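Local coordinates for putative methyl-accepting chemotaxis signal transduction protein (PDB 6W3R) that probably serves as a chemoreceptor whose sensor region, of the double-Cache type, binds an isoleucine-like amino acid in its first module, at residues A[27-32]-A[168-173]; A[76-81]-A[157-162]; A[81-86]-A[152-157]; A[176-181]-A[237-242]. One frame throughout, in Å; residues are numbered along the deposited sequence. Where two conformers were deposited one is given.

In the fold
Contacts 2 and 3 are two ends of one strand pairing, 80-84 with 152-162, in the sheet of the ligand-binding module; both are buried and both touch the bound amino acid, contact 2 by a carboxylate and contact 3 by an aromatic face. Contact 4 is likewise a buried antiparallel pairing, but in the other sheet, on the opposite side of the chain's centre, with a disulfide and a sodium ion instead of an organic ligand. Contact 1, only partly buried, packs helix on helix with no hydrogen bond between the two segments. It lies between the modules, touching contact 2 through Phe32 and Ile161, and contact 4 through Leu179, and shares the sodium ion with contact 4.

Contact 1 of 4, residues A[27-32]-A[168-173]; sequences STVEDF and NLVAKT. With NA (sodium ion), chain G.
The long helix 4-49 runs along both sheet modules, and here Thr28, Val29 and Phe32 on it meet helix 163-172, the short connector from one module to the next. Over these segments the helices run roughly antiparallel, the local axes coming within 9.7 Å at 154°. Thr28 carries the middle of the contact and divides its two branches between separate jobs. Its CG2, anti to the backbone N, reaches across to the other helix and lies 3.6 Å from Leu169 CB. Its OG1 stays beside its own backbone, hydrogen-bonded to Val24 O one turn earlier, yet passes 3.4 Å from Thr173 CG2, an approach to a methyl and not a polar bond. One turn on, Phe32 CD1 meets Leu169 CD1 at 3.9 Å; the methyl comes obliquely to the ring, whose remaining neighbours include Ile141 and Tyr143 of the first sheet. Beside Thr28, Val29 CG2 and Val170 CG2 touch loosely, and both valines also rest on Leu179 of the second sheet.

This pairing of a long stalk helix with a linker helix is consistent with a double-Cache sensor. The linker ends in a metal site. Thr173 OG1 hydrogen-bonds to Val170 O at 2.7 Å, in the carbonyl plane, and to Thr25 OG1 of the long helix as well. With chi1 at 62°, Thr173 OG1 comes close to the residue's own carbonyl O, and the two chelate the sodium ion, each at 2.4 Å. Pro174 O, Gly175 O, Thr177 OG1 and Thr190 OG1 complete six ligands.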
# COMPACT_ATOMS: atom_id res chain seq x y z
N SER A 27 -0.71 -2.35 12.07
CA SER A 27 0.27 -3.40 11.81
C SER A 27 0.06 -4.08 10.46
O SER A 27 1.01 -4.47 9.80
CB SER A 27 0.24 -4.44 12.95
OG SER A 27 0.72 -3.90 14.20
N THR A 28 -1.19 -4.29 10.12
CA THR A 28 -1.51 -4.96 8.85
C THR A 28 -0.97 -4.12 7.70
O THR A 28 -0.40 -4.63 6.75
CB THR A 28 -3.06 -5.10 8.73
OG1 THR A 28 -3.57 -5.88 9.85
CG2 THR A 28 -3.48 -5.71 7.43
N VAL A 29 -1.22 -2.82 7.77
CA VAL A 29 -0.74 -1.93 6.72
C VAL A 29 0.82 -1.92 6.69
O VAL A 29 1.42 -1.97 5.61
CB VAL A 29 -1.30 -0.51 6.90
CG1 VAL A 29 -0.75 0.40 5.84
CG2 VAL A 29 -2.83 -0.48 6.82
N GLU A 30 1.44 -1.83 7.86
CA GLU A 30 2.90 -1.78 7.94
C GLU A 30 3.55 -3.06 7.41
O GLU A 30 4.53 -2.98 6.62
CB GLU A 30 3.33 -1.61 9.39
CG GLU A 30 2.95 -0.26 9.95
CD GLU A 30 3.23 -0.14 11.42
OE1 GLU A 30 3.35 -1.19 12.09
OE2 GLU A 30 3.38 1.01 11.90
N ASP A 31 2.94 -4.21 7.72
CA ASP A 31 3.53 -5.48 7.32
C ASP A 31 3.37 -5.75 5.83
O ASP A 31 4.27 -6.29 5.18
CB ASP A 31 2.95 -6.66 8.13
CG ASP A 31 3.30 -6.62 9.62
OD1 ASP A 31 4.16 -5.78 9.99
OD2 ASP A 31 2.68 -7.43 10.36
N PHE A 32 2.25 -5.28 5.26
CA PHE A 32 2.04 -5.37 3.82
C PHE A 32 3.14 -4.59 3.11
O PHE A 32 3.79 -5.09 2.16
CB PHE A 32 0.64 -4.87 3.48
CG PHE A 32 0.39 -4.80 2.00
CD1 PHE A 32 -0.07 -5.91 1.33
CD2 PHE A 32 0.55 -3.61 1.30
CE1 PHE A 32 -0.39 -5.83 -0.02
CE2 PHE A 32 0.22 -3.52 -0.04
CZ PHE A 32 -0.21 -4.65 -0.68
N ASN A 168 -8.22 -6.41 1.24
CA ASN A 168 -8.68 -7.68 1.78
C ASN A 168 -8.04 -8.01 3.14
O ASN A 168 -8.75 -8.43 4.07
CB ASN A 168 -8.41 -8.86 0.85
CG ASN A 168 -9.29 -8.85 -0.36
OD1 ASN A 168 -10.33 -8.19 -0.37
ND2 ASN A 168 -8.88 -9.58 -1.40
N LEU A 169 -6.76 -7.70 3.30
CA LEU A 169 -6.11 -7.89 4.60
C LEU A 169 -6.77 -7.03 5.68
O LEU A 169 -6.98 -7.46 6.82
CB LEU A 169 -4.59 -7.58 4.53
CG LEU A 169 -3.78 -8.72 3.89
CD1 LEU A 169 -2.43 -8.19 3.44
CD2 LEU A 169 -3.59 -9.82 4.90
N VAL A 170 -6.97 -5.75 5.36
CA VAL A 170 -7.60 -4.86 6.33
C VAL A 170 -9.00 -5.33 6.68
O VAL A 170 -9.42 -5.30 7.85
CB VAL A 170 -7.56 -3.40 5.83
CG1 VAL A 170 -8.39 -2.48 6.71
CG2 VAL A 170 -6.13 -2.93 5.66
N ALA A 171 -9.79 -5.71 5.68
CA ALA A 171 -11.16 -6.10 5.93
C ALA A 171 -11.24 -7.26 6.89
O ALA A 171 -12.18 -7.33 7.66
CB ALA A 171 -11.86 -6.41 4.65
N LYS A 172 -10.25 -8.16 6.86
CA LYS A 172 -10.28 -9.39 7.69
C LYS A 172 -9.99 -9.12 9.17
O LYS A 172 -10.26 -9.98 9.98
CB LYS A 172 -9.30 -10.44 7.16
CG LYS A 172 -9.81 -11.22 5.97
CD LYS A 172 -8.73 -12.05 5.35
CE LYS A 172 -8.49 -13.35 6.07
NZ LYS A 172 -9.08 -14.48 5.29
N THR A 173 -9.41 -7.97 9.50
CA THR A 173 -9.01 -7.69 10.87
C THR A 173 -10.25 -7.59 11.76
O THR A 173 -11.34 -7.17 11.31
CB THR A 173 -8.25 -6.37 10.94
OG1 THR A 173 -9.09 -5.28 10.52
CG2 THR A 173 -6.94 -6.45 10.16
NA NA G . -11.28 -4.75 11.41

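Contact 2 of 4, residues A[76-81]-A[157-162]; sequences INALNV and LGVDIP. With I2M (3-methyl-L-alloisoleucine), chain C.
Asn80 and Asp160 start from the same torsion: in each, CG lies anti to the carbonyl carbon (chi1 -60° and -68°). They share a face of the sheet as a bridged pair, and this torsion turns the amide and the carboxylate into reach of one another. Asn80 ND2 gives a hydrogen bond of 3.0 Å to Asp160 OD2, meeting it on the anti side, with the oxygen near the amide plane; the two flat groups themselves stand almost perpendicular, 82° apart. In the bound 3-methyl-L-alloisoleucine (I2M), I2M N donates to Asp160 OD2 at 2.7 Å. The other oxygen, OD1, is hydrogen-bonded to Thr142 OG1 and Tyr82 OH, which would limit rotation of the carboxylate.

In the backbone, Asp160 is held by two residues of strand 80-84 and its approach. Asp160 N donates to Asn80 O at 2.8 Å, almost straight, and Leu79 N donates to Asp160 O at 2.9 Å. With both Leu79 and Asn80 facing Asp160, this is a classic beta bulge. Apolar groups fill in around it: Ile161 sets out away from Ala78, but its two bent torsions bring CD1 back to 3.9 Å from Ala78 CB, and Val81 CG1 lies 4.4 Å from Val159 CG2 on the face turned to helix 4-49. An aspartate binding the ligand's amino group, with Asp133 as a second acceptor, is as in the amino-acid-binding pockets of double-Cache chemoreceptors.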
# COMPACT_ATOMS: atom_id res chain seq x y z
N ILE A 76 5.62 -14.25 -5.38
CA ILE A 76 4.74 -13.42 -4.55
C ILE A 76 3.35 -13.21 -5.22
O ILE A 76 2.48 -12.57 -4.64
CB ILE A 76 5.42 -12.06 -4.19
CG1 ILE A 76 4.90 -11.49 -2.86
CG2 ILE A 76 5.27 -11.02 -5.31
CD1 ILE A 76 5.75 -10.34 -2.34
N ASN A 77 3.13 -13.81 -6.41
CA ASN A 77 1.90 -13.55 -7.20
C ASN A 77 1.68 -12.05 -7.37
O ASN A 77 0.57 -11.54 -7.26
CB ASN A 77 0.68 -14.23 -6.58
CG ASN A 77 -0.50 -14.25 -7.50
OD1 ASN A 77 -0.35 -14.37 -8.74
ND2 ASN A 77 -1.69 -14.17 -6.93
N ALA A 78 2.73 -11.36 -7.80
CA ALA A 78 2.60 -9.96 -8.21
C ALA A 78 1.89 -9.88 -9.57
O ALA A 78 1.85 -10.86 -10.33
CB ALA A 78 3.97 -9.30 -8.28
N LEU A 79 1.33 -8.72 -9.87
CA LEU A 79 0.62 -8.51 -11.12
C LEU A 79 1.62 -8.25 -12.25
O LEU A 79 1.51 -8.82 -13.31
CB LEU A 79 -0.36 -7.34 -10.96
CG LEU A 79 -1.40 -7.32 -12.07
CD1 LEU A 79 -2.36 -8.53 -11.96
CD2 LEU A 79 -2.15 -5.99 -12.02
N ASN A 80 2.56 -7.35 -12.02
CA ASN A 80 3.61 -6.98 -12.99
C ASN A 80 4.92 -6.77 -12.27
O ASN A 80 4.89 -6.20 -11.16
CB ASN A 80 3.32 -5.68 -13.75
CG ASN A 80 2.02 -5.72 -14.54
OD1 ASN A 80 1.84 -6.53 -15.46
ND2 ASN A 80 1.09 -4.82 -14.19
N VAL A 81 6.02 -7.23 -12.85
CA VAL A 81 7.37 -6.94 -12.38
C VAL A 81 8.18 -6.56 -13.63
O VAL A 81 8.17 -7.25 -14.64
CB VAL A 81 7.95 -8.16 -11.67
CG1 VAL A 81 9.37 -7.91 -11.23
CG2 VAL A 81 7.12 -8.56 -10.48
N LEU A 157 13.46 -0.45 -11.50
CA LEU A 157 12.66 -1.64 -11.20
C LEU A 157 11.28 -1.22 -10.73
O LEU A 157 11.16 -0.32 -9.89
CB LEU A 157 13.37 -2.46 -10.09
CG LEU A 157 12.70 -3.69 -9.57
CD1 LEU A 157 12.55 -4.78 -10.62
CD2 LEU A 157 13.44 -4.22 -8.34
N GLY A 158 10.25 -1.93 -11.15
CA GLY A 158 8.88 -1.75 -10.65
C GLY A 158 8.22 -3.07 -10.33
O GLY A 158 8.43 -4.06 -11.03
N VAL A 159 7.42 -3.04 -9.27
CA VAL A 159 6.64 -4.19 -8.83
C VAL A 159 5.21 -3.70 -8.53
O VAL A 159 5.01 -2.77 -7.72
CB VAL A 159 7.24 -4.77 -7.53
CG1 VAL A 159 6.33 -5.90 -6.99
CG2 VAL A 159 8.64 -5.26 -7.74
N ASP A 160 4.21 -4.25 -9.22
CA ASP A 160 2.84 -3.87 -9.03
C ASP A 160 2.14 -4.96 -8.23
O ASP A 160 2.04 -6.12 -8.69
CB ASP A 160 2.11 -3.81 -10.38
CG ASP A 160 2.57 -2.68 -11.28
OD1 ASP A 160 3.34 -1.78 -10.86
OD2 ASP A 160 2.13 -2.61 -12.45
N ILE A 161 1.56 -4.57 -7.11
CA ILE A 161 0.79 -5.44 -6.27
C ILE A 161 -0.67 -4.91 -6.29
O ILE A 161 -0.91 -3.73 -6.05
CB ILE A 161 1.32 -5.41 -4.83
CG1 ILE A 161 2.82 -5.72 -4.74
CG2 ILE A 161 0.52 -6.36 -3.94
CD1 ILE A 161 3.16 -7.11 -5.20
N PRO A 162 -1.66 -5.80 -6.48
CA PRO A 162 -3.05 -5.33 -6.51
C PRO A 162 -3.38 -4.67 -5.18
O PRO A 162 -3.12 -5.26 -4.11
CB PRO A 162 -3.84 -6.61 -6.66
CG PRO A 162 -2.92 -7.55 -7.36
CD PRO A 162 -1.57 -7.24 -6.76
N I2M C . 1.64 -0.38 -13.96
CA I2M C . 2.67 0.36 -14.71
CB I2M C . 3.23 -0.34 -15.96
CG3 I2M C . 3.31 -1.83 -15.60
CG2 I2M C . 2.35 -0.14 -17.21
CG1 I2M C . 4.64 0.27 -16.25
CD1 I2M C . 5.49 -0.47 -17.30
C I2M C . 2.05 1.68 -15.20
O I2M C . 0.80 1.72 -15.27
OXT I2M C . 2.79 2.67 -15.44

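Contact 3 of 4, residues A[81-86]-A[152-157]; sequences VYLGLN and KIIGVL. With I2M (3-methyl-L-alloisoleucine), chain C.
Val156 O takes the N-H of Gly84 at 2.8 Å in a nearly straight bond (176°), and Leu83 CA comes alongside the same oxygen at 3.5 Å in a CA-H...O contact. Val156 N returns a bond to Gly84 O, again 2.8 Å, closing the hydrogen-bonded antiparallel pair. Next to it the strands press close: Gly155 CA, with no side chain, lies 3.1 Å from Gly84 O. Beyond this point direct pairing gives way to a water molecule, which accepts from Asn86 N and donates to Ile154 O.

The two faces of the sheet do different work. On one, Leu83 CD1 curls over the Gly155-Val156 peptide, and Leu157 CD1 reaches back to 3.4 Å from Tyr82 O; Leu157 also packs against Leu43 and Leu69 of the helices. On the other, Tyr82 has its CG flanked by its own N and C (chi1 48°), and the ring turns one face to the bound 3-methyl-L-alloisoleucine. Ligand CG3 sits 3.6 Å above the ring plane, offset toward the rim, and CG1 lies 3.8 Å from Tyr82 CE2. The phenol OH is hydrogen-bonded to Asp160 OD1, and Trp115 meets the ring edge-to-face, two constraints on its tilt. Tyr82 thus probably reads the ligand's branched carbon chain through apolar contact, whereas directional bonds to its amino and carboxylate groups must come from other residues.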
# COMPACT_ATOMS: atom_id res chain seq x y z
N VAL A 81 6.02 -7.23 -12.85
CA VAL A 81 7.37 -6.94 -12.38
C VAL A 81 8.18 -6.56 -13.63
O VAL A 81 8.17 -7.25 -14.64
CB VAL A 81 7.95 -8.16 -11.67
CG1 VAL A 81 9.37 -7.91 -11.23
CG2 VAL A 81 7.12 -8.56 -10.48
N TYR A 82 8.95 -5.49 -13.54
CA TYR A 82 9.47 -4.87 -14.73
C TYR A 82 10.70 -4.05 -14.50
O TYR A 82 10.93 -3.57 -13.38
CB TYR A 82 8.38 -4.03 -15.43
CG TYR A 82 7.60 -3.11 -14.52
CD1 TYR A 82 6.49 -3.56 -13.83
CD2 TYR A 82 7.91 -1.78 -14.44
CE1 TYR A 82 5.72 -2.71 -13.03
CE2 TYR A 82 7.17 -0.92 -13.63
CZ TYR A 82 5.99 -1.38 -13.02
OH TYR A 82 5.25 -0.53 -12.24
N LEU A 83 11.41 -3.77 -15.59
CA LEU A 83 12.60 -2.94 -15.54
C LEU A 83 12.57 -1.91 -16.64
O LEU A 83 12.62 -2.27 -17.80
CB LEU A 83 13.90 -3.74 -15.60
CG LEU A 83 15.22 -2.96 -15.52
CD1 LEU A 83 15.42 -2.32 -14.15
CD2 LEU A 83 16.39 -3.89 -15.84
N GLY A 84 12.47 -0.63 -16.26
CA GLY A 84 12.36 0.44 -17.25
C GLY A 84 13.72 1.08 -17.52
O GLY A 84 14.51 1.29 -16.58
N LEU A 85 14.02 1.28 -18.80
CA LEU A 85 15.33 1.77 -19.24
C LEU A 85 15.25 3.21 -19.71
O LEU A 85 14.21 3.70 -20.13
CB LEU A 85 15.87 0.90 -20.37
CG LEU A 85 15.90 -0.62 -20.13
CD1 LEU A 85 16.44 -1.37 -21.34
CD2 LEU A 85 16.69 -1.00 -18.88
N ASN A 86 16.41 3.86 -19.74
CA ASN A 86 16.47 5.30 -20.08
C ASN A 86 16.12 5.57 -21.54
O ASN A 86 15.87 6.71 -21.89
CB ASN A 86 17.85 5.86 -19.78
CG ASN A 86 17.96 7.33 -20.09
OD1 ASN A 86 17.20 8.12 -19.57
ND2 ASN A 86 18.97 7.69 -20.96
N LYS A 152 26.44 3.13 -11.41
CA LYS A 152 25.94 3.33 -12.75
C LYS A 152 24.47 2.88 -12.84
O LYS A 152 24.18 1.73 -12.61
CB LYS A 152 26.74 2.42 -13.66
CG LYS A 152 26.65 2.78 -15.12
CD LYS A 152 27.68 3.85 -15.50
CE LYS A 152 27.38 4.33 -16.90
NZ LYS A 152 28.13 5.55 -17.24
N ILE A 153 23.59 3.75 -13.30
CA ILE A 153 22.16 3.41 -13.36
C ILE A 153 21.89 2.38 -14.45
O ILE A 153 22.30 2.54 -15.61
CB ILE A 153 21.32 4.68 -13.56
CG1 ILE A 153 19.85 4.34 -13.73
CG2 ILE A 153 21.85 5.49 -14.74
CD1 ILE A 153 19.20 3.84 -12.45
N ILE A 154 21.22 1.28 -14.08
CA ILE A 154 20.83 0.26 -15.05
C ILE A 154 19.42 0.52 -15.56
O ILE A 154 19.19 0.61 -16.76
CB ILE A 154 20.89 -1.11 -14.42
CG1 ILE A 154 22.28 -1.40 -13.81
CG2 ILE A 154 20.47 -2.19 -15.39
CD1 ILE A 154 23.43 -1.36 -14.82
N GLY A 155 18.50 0.79 -14.64
CA GLY A 155 17.14 1.16 -14.95
C GLY A 155 16.32 1.26 -13.67
O GLY A 155 16.87 1.16 -12.59
N VAL A 156 15.01 1.41 -13.81
CA VAL A 156 14.11 1.55 -12.67
C VAL A 156 13.28 0.27 -12.59
O VAL A 156 12.55 -0.07 -13.52
CB VAL A 156 13.16 2.77 -12.80
CG1 VAL A 156 12.17 2.78 -11.61
CG2 VAL A 156 14.00 4.04 -12.78
N LEU A 157 13.46 -0.45 -11.50
CA LEU A 157 12.66 -1.64 -11.20
C LEU A 157 11.28 -1.22 -10.73
O LEU A 157 11.16 -0.32 -9.89
CB LEU A 157 13.37 -2.46 -10.09
CG LEU A 157 12.70 -3.69 -9.57
CD1 LEU A 157 12.55 -4.78 -10.62
CD2 LEU A 157 13.44 -4.22 -8.34
N I2M C . 1.64 -0.38 -13.96
CA I2M C . 2.67 0.36 -14.71
CB I2M C . 3.23 -0.34 -15.96
CG3 I2M C . 3.31 -1.83 -15.60
CG2 I2M C . 2.35 -0.14 -17.21
CG1 I2M C . 4.64 0.27 -16.25
CD1 I2M C . 5.49 -0.47 -17.30
C I2M C . 2.05 1.68 -15.20
O I2M C . 0.80 1.72 -15.27
OXT I2M C . 2.79 2.67 -15.44
O HOH W 1 18.60 3.02 -18.03

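Contact 4 of 4, residues A[176-181]-A[237-242]; sequences NTFLFD and TACITE. With NA (sodium ion), chain G.
Phe178 leaves its strand with chi1 at 49°, CG between the backbone N and carbonyl carbon, and this swings the ring across to the partner strand and over Cys239. From CB the side chain passes Cys239 O, which CD1 approaches to 3.8 Å; farther out, CE2 and CZ each lie 3.6 Å from Cys239 CB. That CB sits over the ring face toward the rim, a CH-pi contact, while the tip, CZ, meets Thr241 CG2 near the ring plane at 3.9 Å. The next ring along, Phe180, turns an edge to the same cysteine, with CE2 3.8 Å from Cys239 SG, and is itself met edge-to-face by His201. SG is bonded to Cys230 SG, so the aromatic pair borders a disulfide that ties strand 236-243 to strand 224-233.

Strands 177-180 and 236-243 are neighbours within the antiparallel sheet of the second module, consistent with the membrane-proximal half of a double-Cache sensor. Phe178 with Cys239 and Phe180 with Thr237 are the hydrogen-bonded pairs between these two strands. The other face looks to helix 4-49: Leu179 CD2 touches Ala238 CB at 3.6 Å, and Thr177 CG2 meets Ile240 CD1 at 3.7 Å, while Thr177 OG1 coordinates sodium and is also hydrogen-bonded to Thr25 OG1. Just before the strand, Asn176 extends the pairing with its side chain. ND2 donates to Thr241 O at 3.0 Å, approaching from well above the carbonyl plane, and Thr241 OG1 is hydrogen-bonded to Arg226.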
# COMPACT_ATOMS: atom_id res chain seq x y z
N ASN A 176 -14.30 -2.68 14.01
CA ASN A 176 -14.87 -1.85 12.97
C ASN A 176 -13.82 -0.85 12.53
O ASN A 176 -13.89 0.36 12.83
CB ASN A 176 -16.12 -1.14 13.47
CG ASN A 176 -16.73 -0.26 12.41
OD1 ASN A 176 -16.85 -0.66 11.25
ND2 ASN A 176 -17.17 0.92 12.81
N THR A 177 -12.81 -1.37 11.85
CA THR A 177 -11.65 -0.58 11.44
C THR A 177 -11.75 -0.31 9.93
O THR A 177 -12.36 -1.06 9.15
CB THR A 177 -10.31 -1.28 11.76
OG1 THR A 177 -10.25 -2.56 11.10
CG2 THR A 177 -10.12 -1.41 13.25
N PHE A 178 -11.12 0.77 9.51
CA PHE A 178 -11.16 1.26 8.13
C PHE A 178 -9.98 2.18 7.83
O PHE A 178 -9.29 2.64 8.76
CB PHE A 178 -12.54 1.86 7.76
CG PHE A 178 -13.08 2.85 8.76
CD1 PHE A 178 -13.71 2.41 9.93
CD2 PHE A 178 -12.99 4.21 8.53
CE1 PHE A 178 -14.26 3.32 10.82
CE2 PHE A 178 -13.58 5.13 9.40
CZ PHE A 178 -14.17 4.68 10.57
N LEU A 179 -9.68 2.36 6.55
CA LEU A 179 -8.56 3.16 6.09
C LEU A 179 -9.13 4.17 5.08
O LEU A 179 -9.84 3.78 4.14
CB LEU A 179 -7.55 2.32 5.30
CG LEU A 179 -6.50 1.45 5.88
CD1 LEU A 179 -5.57 1.04 4.75
CD2 LEU A 179 -5.77 2.20 6.97
N PHE A 180 -8.51 5.33 5.15
CA PHE A 180 -8.60 6.39 4.16
C PHE A 180 -7.27 6.51 3.45
O PHE A 180 -6.22 6.42 4.07
CB PHE A 180 -8.90 7.74 4.84
CG PHE A 180 -10.24 7.78 5.54
CD1 PHE A 180 -11.41 8.06 4.84
CD2 PHE A 180 -10.33 7.47 6.87
CE1 PHE A 180 -12.64 8.06 5.48
CE2 PHE A 180 -11.56 7.47 7.52
CZ PHE A 180 -12.70 7.73 6.82
N ASP A 181 -7.34 6.80 2.15
CA ASP A 181 -6.17 7.16 1.37
C ASP A 181 -5.76 8.62 1.58
O ASP A 181 -6.30 9.29 2.47
CB ASP A 181 -6.37 6.78 -0.09
CG ASP A 181 -7.39 7.66 -0.82
OD1 ASP A 181 -7.65 8.80 -0.37
OD2 ASP A 181 -7.90 7.23 -1.88
N THR A 237 -4.95 7.14 6.64
CA THR A 237 -5.53 7.34 7.94
C THR A 237 -6.29 6.07 8.33
O THR A 237 -7.20 5.69 7.62
CB THR A 237 -6.45 8.58 7.97
OG1 THR A 237 -5.69 9.73 7.56
CG2 THR A 237 -6.95 8.82 9.39
N ALA A 238 -5.91 5.41 9.42
CA ALA A 238 -6.60 4.22 9.94
C ALA A 238 -7.49 4.64 11.10
O ALA A 238 -7.04 5.39 11.98
CB ALA A 238 -5.61 3.16 10.40
N CYS A 239 -8.72 4.13 11.12
CA CYS A 239 -9.71 4.48 12.15
C CYS A 239 -10.43 3.26 12.68
O CYS A 239 -10.54 2.23 12.03
CB CYS A 239 -10.78 5.47 11.62
SG CYS A 239 -10.11 7.05 11.05
N ILE A 240 -10.96 3.41 13.88
CA ILE A 240 -11.90 2.49 14.47
C ILE A 240 -13.02 3.32 15.13
O ILE A 240 -12.75 4.39 15.68
CB ILE A 240 -11.20 1.58 15.51
CG1 ILE A 240 -12.12 0.43 15.89
CG2 ILE A 240 -10.72 2.34 16.72
CD1 ILE A 240 -11.36 -0.65 16.65
N THR A 241 -14.26 2.84 15.01
CA THR A 241 -15.37 3.40 15.76
C THR A 241 -16.27 2.30 16.30
O THR A 241 -16.35 1.17 15.73
CB THR A 241 -16.22 4.38 14.93
OG1 THR A 241 -17.02 3.69 13.96
CG2 THR A 241 -15.36 5.45 14.25
N GLU A 242 -17.03 2.64 17.32
CA GLU A 242 -18.00 1.75 17.91
C GLU A 242 -19.09 2.58 18.57
O GLU A 242 -18.93 3.78 18.86
CB GLU A 242 -17.33 0.85 18.99
CG GLU A 242 -16.94 1.61 20.24
CD GLU A 242 -16.33 0.79 21.36
OE1 GLU A 242 -16.37 -0.46 21.27
OE2 GLU A 242 -15.87 1.42 22.36
NA NA G . -11.28 -4.75 11.41
O HOH W 2 -14.99 -1.85 16.70
O HOH W 3 -5.07 9.95 4.89